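Local coordinates for protein geranyltranstransferase (Methylococcus capsulatus, PDB 3TS7) that probably catalyses the chain-elongating condensation of isoprenyl diphosphates to farnesyl diphosphate, with magnesium as cofactor, at residues B[223-235]-B[255-269]. Sequence-based numbering, arbitrary orientation.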
loop_
_atom_site.group_PDB
_atom_site.type_symbol
_atom_site.label_atom_id
_atom_site.label_comp_id
_atom_site.label_asym_id
_atom_site.label_seq_id
_atom_site.Cartn_x
_atom_site.Cartn_y
_atom_site.Cartn_z
ATOM N N LEU B 223 5.228 16.337 -16.514
ATOM C CA LEU B 223 6.541 16.359 -17.157
ATOM C C LEU B 223 7.150 17.748 -17.108
ATOM O O LEU B 223 8.311 17.913 -16.730
ATOM C CB LEU B 223 6.444 15.860 -18.598
ATOM C CG LEU B 223 6.416 14.341 -18.749
ATOM C CD1 LEU B 223 5.861 13.971 -20.100
ATOM C CD2 LEU B 223 7.818 13.717 -18.517
ATOM N N ALA B 224 6.335 18.744 -17.452
ATOM C CA ALA B 224 6.766 20.130 -17.512
ATOM C C ALA B 224 7.313 20.662 -16.185
ATOM O O ALA B 224 8.331 21.335 -16.177
ATOM C CB ALA B 224 5.622 21.028 -18.032
ATOM N N PHE B 225 6.671 20.350 -15.057
ATOM C CA PHE B 225 7.125 20.965 -13.787
ATOM C C PHE B 225 8.477 20.437 -13.287
ATOM O O PHE B 225 9.271 21.164 -12.659
ATOM C CB PHE B 225 6.022 20.954 -12.696
ATOM C CG PHE B 225 6.100 19.802 -11.717
ATOM C CD1 PHE B 225 6.845 19.913 -10.546
ATOM C CD2 PHE B 225 5.390 18.635 -11.937
ATOM C CE1 PHE B 225 6.914 18.856 -9.618
ATOM C CE2 PHE B 225 5.452 17.568 -11.013
ATOM C CZ PHE B 225 6.210 17.683 -9.860
ATOM N N GLN B 226 8.742 19.175 -13.578
ATOM C CA GLN B 226 10.037 18.616 -13.226
ATOM C C GLN B 226 11.158 19.110 -14.150
ATOM O O GLN B 226 12.274 19.304 -13.692
ATOM C CB GLN B 226 9.964 17.111 -13.156
ATOM C CG GLN B 226 9.189 16.656 -11.943
ATOM C CD GLN B 226 9.168 15.175 -11.830
ATOM O OE1 GLN B 226 8.735 14.476 -12.745
ATOM N NE2 GLN B 226 9.649 14.671 -10.712
ATOM N N ILE B 227 10.840 19.350 -15.423
ATOM C CA ILE B 227 11.779 20.024 -16.325
ATOM C C ILE B 227 12.108 21.392 -15.718
ATOM O O ILE B 227 13.278 21.754 -15.582
ATOM C CB ILE B 227 11.236 20.191 -17.762
ATOM C CG1 ILE B 227 11.018 18.833 -18.426
ATOM C CG2 ILE B 227 12.230 21.023 -18.612
ATOM C CD1 ILE B 227 10.191 18.889 -19.720
ATOM N N GLN B 228 11.073 22.121 -15.296
ATOM C CA GLN B 228 11.264 23.421 -14.640
ATOM C C GLN B 228 12.025 23.378 -13.300
ATOM O O GLN B 228 12.809 24.290 -13.004
ATOM C CB GLN B 228 9.939 24.200 -14.534
ATOM C CG GLN B 228 10.074 25.658 -14.064
ATOM C CD GLN B 228 10.763 26.571 -15.071
ATOM O OE1 GLN B 228 10.761 26.310 -16.272
ATOM N NE2 GLN B 228 11.350 27.656 -14.577
ATOM N N ASP B 229 11.804 22.329 -12.505
ATOM C CA ASP B 229 12.632 22.076 -11.319
ATOM C C ASP B 229 14.116 22.029 -11.676
ATOM O O ASP B 229 14.938 22.631 -10.989
ATOM C CB ASP B 229 12.245 20.763 -10.626
ATOM C CG ASP B 229 11.027 20.904 -9.714
ATOM O OD1 ASP B 229 10.489 19.859 -9.279
ATOM O OD2 ASP B 229 10.606 22.049 -9.435
ATOM N N ASP B 230 14.445 21.307 -12.743
ATOM C CA ASP B 230 15.832 21.198 -13.201
ATOM C C ASP B 230 16.394 22.537 -13.672
ATOM O O ASP B 230 17.532 22.864 -13.346
ATOM C CB ASP B 230 15.956 20.148 -14.307
ATOM C CG ASP B 230 15.847 18.734 -13.776
ATOM O OD1 ASP B 230 15.651 18.584 -12.552
ATOM O OD2 ASP B 230 15.948 17.780 -14.572
ATOM N N ILE B 231 15.577 23.301 -14.404
ATOM C CA ILE B 231 15.956 24.614 -14.920
ATOM C C ILE B 231 16.316 25.576 -13.790
ATOM O O ILE B 231 17.343 26.259 -13.864
ATOM C CB ILE B 231 14.880 25.200 -15.858
ATOM C CG1 ILE B 231 14.823 24.374 -17.140
ATOM C CG2 ILE B 231 15.170 26.665 -16.196
ATOM C CD1 ILE B 231 13.575 24.585 -17.956
ATOM N N LEU B 232 15.506 25.588 -12.733
ATOM C CA LEU B 232 15.750 26.481 -11.599
ATOM C C LEU B 232 16.996 26.065 -10.806
ATOM O O LEU B 232 17.751 26.915 -10.331
ATOM C CB LEU B 232 14.505 26.605 -10.709
ATOM C CG LEU B 232 13.277 27.252 -11.376
ATOM C CD1 LEU B 232 11.986 26.914 -10.628
ATOM C CD2 LEU B 232 13.418 28.760 -11.551
ATOM N N ASP B 233 17.209 24.756 -10.710
ATOM C CA ASP B 233 18.428 24.173 -10.151
ATOM C C ASP B 233 19.685 24.556 -10.940
ATOM O O ASP B 233 20.687 24.962 -10.342
ATOM C CB ASP B 233 18.306 22.646 -10.101
ATOM C CG ASP B 233 17.685 22.147 -8.817
ATOM O OD1 ASP B 233 17.267 22.973 -7.977
ATOM O OD2 ASP B 233 17.622 20.915 -8.645
ATOM N N GLU B 234 19.622 24.415 -12.268
ATOM C CA GLU B 234 20.728 24.758 -13.166
ATOM C C GLU B 234 21.067 26.245 -13.093
ATOM O O GLU B 234 22.242 26.613 -13.013
ATOM C CB GLU B 234 20.402 24.344 -14.606
ATOM C CG GLU B 234 21.129 25.135 -15.716
ATOM C CD GLU B 234 22.565 24.705 -15.942
ATOM O OE1 GLU B 234 22.957 23.617 -15.469
ATOM O OE2 GLU B 234 23.305 25.458 -16.610
ATOM N N GLU B 235 20.034 27.085 -13.101
ATOM C CA GLU B 235 20.193 28.530 -12.956
ATOM C C GLU B 235 20.740 28.943 -11.594
ATOM O O GLU B 235 21.469 29.929 -11.501
ATOM C CB GLU B 235 18.870 29.252 -13.216
ATOM C CG GLU B 235 18.590 29.508 -14.684
ATOM C CD GLU B 235 17.118 29.730 -14.974
ATOM O OE1 GLU B 235 16.755 29.738 -16.166
ATOM O OE2 GLU B 235 16.321 29.890 -14.024
ATOM N N ASN B 255 19.685 15.077 -15.785
ATOM C CA ASN B 255 18.724 16.166 -15.736
ATOM C C ASN B 255 18.509 16.730 -17.133
ATOM O O ASN B 255 19.267 16.423 -18.070
ATOM C CB ASN B 255 19.149 17.262 -14.742
ATOM C CG ASN B 255 20.510 17.863 -15.067
ATOM O OD1 ASN B 255 20.602 18.890 -15.735
ATOM N ND2 ASN B 255 21.567 17.216 -14.606
ATOM N N TYR B 256 17.461 17.535 -17.270
ATOM C CA TYR B 256 17.066 18.057 -18.569
ATOM C C TYR B 256 18.044 19.080 -19.184
ATOM O O TYR B 256 18.348 18.966 -20.373
ATOM C CB TYR B 256 15.627 18.594 -18.533
ATOM C CG TYR B 256 14.559 17.526 -18.400
ATOM C CD1 TYR B 256 14.046 16.886 -19.533
ATOM C CD2 TYR B 256 14.060 17.154 -17.138
ATOM C CE1 TYR B 256 13.063 15.893 -19.424
ATOM C CE2 TYR B 256 13.063 16.156 -17.014
ATOM C CZ TYR B 256 12.569 15.544 -18.170
ATOM O OH TYR B 256 11.584 14.581 -18.090
ATOM N N PRO B 257 18.525 20.082 -18.400
ATOM C CA PRO B 257 19.474 20.994 -19.058
ATOM C C PRO B 257 20.834 20.361 -19.379
ATOM O O PRO B 257 21.461 20.768 -20.348
ATOM C CB PRO B 257 19.646 22.128 -18.040
ATOM C CG PRO B 257 18.467 22.010 -17.113
ATOM C CD PRO B 257 18.193 20.556 -17.043
ATOM N N ALA B 258 21.283 19.384 -18.590
ATOM C CA ALA B 258 22.529 18.663 -18.918
ATOM C C ALA B 258 22.390 17.912 -20.236
ATOM O O ALA B 258 23.290 17.931 -21.066
ATOM C CB ALA B 258 22.945 17.709 -17.802
ATOM N N LEU B 259 21.239 17.286 -20.432
ATOM C CA LEU B 259 20.949 16.535 -21.633
ATOM C C LEU B 259 20.676 17.399 -22.877
ATOM O O LEU B 259 21.078 17.043 -23.990
ATOM C CB LEU B 259 19.729 15.674 -21.352
ATOM C CG LEU B 259 19.358 14.604 -22.350
ATOM C CD1 LEU B 259 20.552 13.703 -22.512
ATOM C CD2 LEU B 259 18.174 13.849 -21.776
ATOM N N LEU B 260 19.978 18.517 -22.698
ATOM C CA LEU B 260 19.461 19.252 -23.854
ATOM C C LEU B 260 20.059 20.638 -24.022
ATOM O O LEU B 260 19.819 21.284 -25.033
ATOM C CB LEU B 260 17.932 19.372 -23.774
ATOM C CG LEU B 260 17.094 18.098 -23.691
ATOM C CD1 LEU B 260 15.716 18.411 -23.119
ATOM C CD2 LEU B 260 16.977 17.422 -25.048
ATOM N N GLY B 261 20.823 21.095 -23.032
ATOM C CA GLY B 261 21.151 22.514 -22.927
ATOM C C GLY B 261 20.018 23.231 -22.216
ATOM O O GLY B 261 18.875 22.747 -22.203
ATOM N N LEU B 262 20.334 24.379 -21.620
ATOM C CA LEU B 262 19.349 25.173 -20.894
ATOM C C LEU B 262 18.198 25.667 -21.794
ATOM O O LEU B 262 17.035 25.577 -21.401
ATOM C CB LEU B 262 20.025 26.332 -20.153
ATOM C CG LEU B 262 19.170 27.276 -19.291
ATOM C CD1 LEU B 262 18.564 26.572 -18.071
ATOM C CD2 LEU B 262 19.987 28.483 -18.856
ATOM N N SER B 263 18.521 26.146 -22.997
ATOM C CA SER B 263 17.506 26.601 -23.963
ATOM C C SER B 263 16.634 25.455 -24.473
ATOM O O SER B 263 15.426 25.619 -24.654
ATOM C CB SER B 263 18.152 27.294 -25.173
ATOM O OG SER B 263 19.534 27.491 -24.965
ATOM N N GLY B 264 17.248 24.303 -24.731
ATOM C CA GLY B 264 16.498 23.108 -25.112
ATOM C C GLY B 264 15.553 22.622 -24.008
ATOM O O GLY B 264 14.447 22.177 -24.295
ATOM N N ALA B 265 16.007 22.693 -22.757
ATOM C CA ALA B 265 15.185 22.354 -21.590
ATOM C C ALA B 265 14.030 23.342 -21.426
ATOM O O ALA B 265 12.879 22.935 -21.279
ATOM C CB ALA B 265 16.033 22.317 -20.333
ATOM N N LYS B 266 14.341 24.630 -21.492
ATOM C CA LYS B 266 13.321 25.694 -21.501
ATOM C C LYS B 266 12.262 25.521 -22.560
ATOM O O LYS B 266 11.083 25.655 -22.253
ATOM C CB LYS B 266 13.960 27.069 -21.631
ATOM C CG LYS B 266 14.532 27.559 -20.334
ATOM C CD LYS B 266 15.088 28.950 -20.477
ATOM C CE LYS B 266 15.703 29.367 -19.169
ATOM N NZ LYS B 266 16.536 30.591 -19.294
ATOM N N GLU B 267 12.677 25.209 -23.789
ATOM C CA GLU B 267 11.746 24.980 -24.904
ATOM C C GLU B 267 10.893 23.732 -24.721
ATOM O O GLU B 267 9.712 23.713 -25.100
ATOM C CB GLU B 267 12.512 24.861 -26.225
ATOM C CG GLU B 267 11.635 24.705 -27.479
ATOM C CD GLU B 267 12.394 24.122 -28.663
ATOM O OE1 GLU B 267 11.907 23.131 -29.253
ATOM O OE2 GLU B 267 13.481 24.648 -28.999
ATOM N N LYS B 268 11.505 22.669 -24.198
ATOM C CA LYS B 268 10.763 21.435 -23.918
ATOM C C LYS B 268 9.640 21.641 -22.881
ATOM O O LYS B 268 8.529 21.147 -23.076
ATOM C CB LYS B 268 11.689 20.297 -23.456
ATOM C CG LYS B 268 11.038 18.927 -23.590
ATOM C CD LYS B 268 11.600 18.120 -24.756
ATOM C CE LYS B 268 11.194 18.653 -26.128
ATOM N NZ LYS B 268 10.903 17.542 -27.070
ATOM N N ALA B 269 9.938 22.349 -21.794
ATOM C CA ALA B 269 8.904 22.658 -20.777
ATOM C C ALA B 269 7.763 23.484 -21.390
ATOM O O ALA B 269 6.580 23.170 -21.210
ATOM C CB ALA B 269 9.508 23.386 -19.616
HETATM O O HOH W 1 9.901 15.684 -16.166
#
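I227 lies across one face of the Y256 ring, its CG1 standing 3.4 Å from the ring centroid and almost on the ring normal, a CH-pi contact that shows how a branched residue can serve two surfaces at once. Because CG2 is anti to the backbone N while CG1 lies beside it (chi1 -64°), CG1 meets the tyrosine and CG2 is pressed against A269, 3.7 Å from its CB. The whole side chain is thus a knob in a hole made by Y256, A265, K268 and A269. One turn on, I231 repeats the theme among P257, L262, A265 and K266, its CG2 resting 3.9 Å from L262 CD1.

Polar contacts flank this apolar seam. The backbone N of Y256 donates to D230 OD2 in a nearly straight bond of 3.1 Å, reaching the oxygen on its anti side, and the same OD2 lies at the ring edge near CD2. This bond falls on the first turn of helix 256-260, whose N-cap N255 accepts from A258 N through OD1 at 3.0 Å. At the other end of the ring, a water links Y256 OH to L223 O; an alanine in place of Y256 would probably leave I227 CG1 without its aromatic platform and this water without one of its partners. On the more exposed side, the extended chain of K266 carries NZ to E235 OE1 in a salt bridge of 3.2 Å.

In this all-helical polyprenyl synthase fold, segment 223-235 of helix 208-237 runs roughly antiparallel to 262-269, the first part of helix 262-279, and lies nearly at right angles to the short helix 256-260, while helix 177-201 touches L223 and Y256 and helix 288-298 packs against A224 and F225.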